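Local structure of probable thiamine pyrophosphokinase (Staphylococcus saprophyticus, 3L8M) at residues 44-49 with 78-83. The protein probably transfers a pyrophosphate group from ATP to thiamine, forming thiamine diphosphate. Sequence-based numbering, arbitrary orientation.
Sequences FAVGDF and LALGID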
loop_
_atom_site.group_PDB
_atom_site.type_symbol
_atom_site.label_atom_id
_atom_site.label_comp_id
_atom_site.label_asym_id
_atom_site.label_seq_id
_atom_site.Cartn_x
_atom_site.Cartn_y
_atom_site.Cartn_z
ATOM N N PHE A 44 -14.174 3.218 7.378
ATOM C CA PHE A 44 -15.548 3.095 7.858
ATOM C C PHE A 44 -15.930 4.343 8.645
ATOM O O PHE A 44 -15.066 5.094 9.084
ATOM C CB PHE A 44 -15.727 1.832 8.713
ATOM C CG PHE A 44 -15.031 1.869 10.043
ATOM C CD1 PHE A 44 -15.582 2.564 11.119
ATOM C CD2 PHE A 44 -13.848 1.162 10.238
ATOM C CE1 PHE A 44 -14.978 2.548 12.361
ATOM C CE2 PHE A 44 -13.226 1.142 11.486
ATOM C CZ PHE A 44 -13.797 1.840 12.553
ATOM N N ALA A 45 -17.221 4.572 8.819
ATOM C CA ALA A 45 -17.671 5.750 9.534
ATOM C C ALA A 45 -18.859 5.471 10.444
ATOM O O ALA A 45 -19.670 4.587 10.173
ATOM C CB ALA A 45 -18.036 6.839 8.537
ATOM N N VAL A 46 -18.950 6.242 11.525
ATOM C CA VAL A 46 -20.039 6.130 12.483
ATOM C C VAL A 46 -20.675 7.512 12.539
ATOM O O VAL A 46 -19.971 8.521 12.472
ATOM C CB VAL A 46 -19.522 5.785 13.896
ATOM C CG1 VAL A 46 -20.694 5.615 14.845
ATOM C CG2 VAL A 46 -18.675 4.525 13.862
ATOM N N GLY A 47 -21.996 7.569 12.650
ATOM C CA GLY A 47 -22.647 8.861 12.722
ATOM C C GLY A 47 -23.752 9.018 11.709
ATOM O O GLY A 47 -23.760 8.342 10.682
ATOM N N ASP A 48 -24.679 9.925 12.000
ATOM C CA ASP A 48 -25.823 10.191 11.134
ATOM C C ASP A 48 -24.847 11.193 10.515
ATOM O O ASP A 48 -24.106 11.858 11.244
ATOM C CB ASP A 48 -26.738 11.222 11.794
ATOM N N PHE A 49 -24.862 11.287 9.182
ATOM C CA PHE A 49 -23.989 12.175 8.395
ATOM C C PHE A 49 -25.094 12.512 7.375
ATOM O O PHE A 49 -25.960 11.687 7.076
ATOM C CB PHE A 49 -22.900 11.275 7.764
ATOM C CG PHE A 49 -23.432 10.112 6.966
ATOM C CD1 PHE A 49 -23.872 10.287 5.653
ATOM C CD2 PHE A 49 -23.489 8.838 7.525
ATOM C CE1 PHE A 49 -24.362 9.209 4.909
ATOM C CE2 PHE A 49 -23.977 7.752 6.790
ATOM C CZ PHE A 49 -24.414 7.939 5.480
ATOM N N LEU A 78 -18.159 8.537 18.999
ATOM C CA LEU A 78 -16.713 8.405 19.086
ATOM C C LEU A 78 -16.316 7.130 19.827
ATOM O O LEU A 78 -15.342 6.470 19.464
ATOM C CB LEU A 78 -16.097 9.619 19.800
ATOM C CG LEU A 78 -14.590 9.484 20.072
ATOM C CD1 LEU A 78 -13.891 9.232 18.742
ATOM C CD2 LEU A 78 -14.025 10.748 20.759
ATOM N N ALA A 79 -17.069 6.775 20.867
ATOM C CA ALA A 79 -16.733 5.585 21.646
ATOM C C ALA A 79 -16.925 4.307 20.834
ATOM O O ALA A 79 -16.201 3.330 21.022
ATOM C CB ALA A 79 -17.564 5.537 22.933
ATOM N N LEU A 80 -17.912 4.322 19.940
ATOM C CA LEU A 80 -18.189 3.182 19.079
ATOM C C LEU A 80 -17.070 3.105 18.033
ATOM O O LEU A 80 -16.518 2.026 17.768
ATOM C CB LEU A 80 -19.545 3.360 18.385
ATOM C CG LEU A 80 -20.802 3.476 19.259
ATOM C CD1 LEU A 80 -22.011 3.789 18.385
ATOM C CD2 LEU A 80 -21.029 2.180 20.025
ATOM N N GLY A 81 -16.736 4.257 17.449
ATOM C CA GLY A 81 -15.681 4.304 16.446
ATOM C C GLY A 81 -14.400 3.699 16.977
ATOM O O GLY A 81 -13.717 2.962 16.267
ATOM N N ILE A 82 -14.091 3.999 18.239
ATOM C CA ILE A 82 -12.891 3.496 18.905
ATOM C C ILE A 82 -12.948 1.982 19.040
ATOM O O ILE A 82 -12.059 1.257 18.574
ATOM C CB ILE A 82 -12.754 4.097 20.318
ATOM C CG1 ILE A 82 -12.479 5.597 20.222
ATOM C CG2 ILE A 82 -11.639 3.392 21.090
ATOM C CD1 ILE A 82 -11.165 5.938 19.548
ATOM N N ASP A 83 -13.996 1.515 19.707
ATOM C CA ASP A 83 -14.198 0.094 19.911
ATOM C C ASP A 83 -14.147 -0.630 18.560
ATOM O O ASP A 83 -13.497 -1.670 18.425
ATOM C CB ASP A 83 -15.543 -0.127 20.604
ATOM C CG ASP A 83 -15.981 -1.569 20.586
ATOM O OD1 ASP A 83 -15.261 -2.427 21.143
ATOM O OD2 ASP A 83 -17.057 -1.840 20.009
#
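V46 meets the helix at G81, where its CG2 methyl comes to 4.0 Å from the CA of G81 and lies almost as near to the N of the same residue. With no side chain on G81, the methyl can rest directly on helix backbone, and the CA atoms of the two residues are 6.2 Å apart. The branched valine suits the strand and serves two neighbours at once: with chi1 at -177°, CG1 stands anti to the backbone N and reaches towards L80, while CG2 is left for the glycine. CG1 approaches CD1 of L80 to 4.2 Å; the two side chains cross at about a right angle and meet methyl to methyl, leucine being long enough to reach across from the helix to the valine.

Two residues back along the strand, F44 points the same way. Its ring presents an edge to the helix, with CZ 3.9 Å from the carbonyl O of G81, which lies near the ring plane; the weakly positive ring hydrogens are suited to facing such an oxygen. No hydrogen bond joins the two segments, and the contact is small, 153 Å² in all.

Backbone hydrogen bonds tie F44 and V46 to G27 of strand 24-28, and V46 also to D29 just after it, fixing strand 44-46, outermost in the sheet of this chain. R88 makes a cation-pi contact with F44, and M1 of a second subunit also packs against F44. On the helix, L78 and I82 turn away from strand 44-46 and pack on strand 92-96 and helix 103-113. Helix 77-87 thus covers one face of the largely parallel sheet in an alpha/beta fold, residues 78-83 running roughly antiparallel to strand 44-46 (151° between N-to-C directions), within the catalytic domain of the thiamine pyrophosphokinase family.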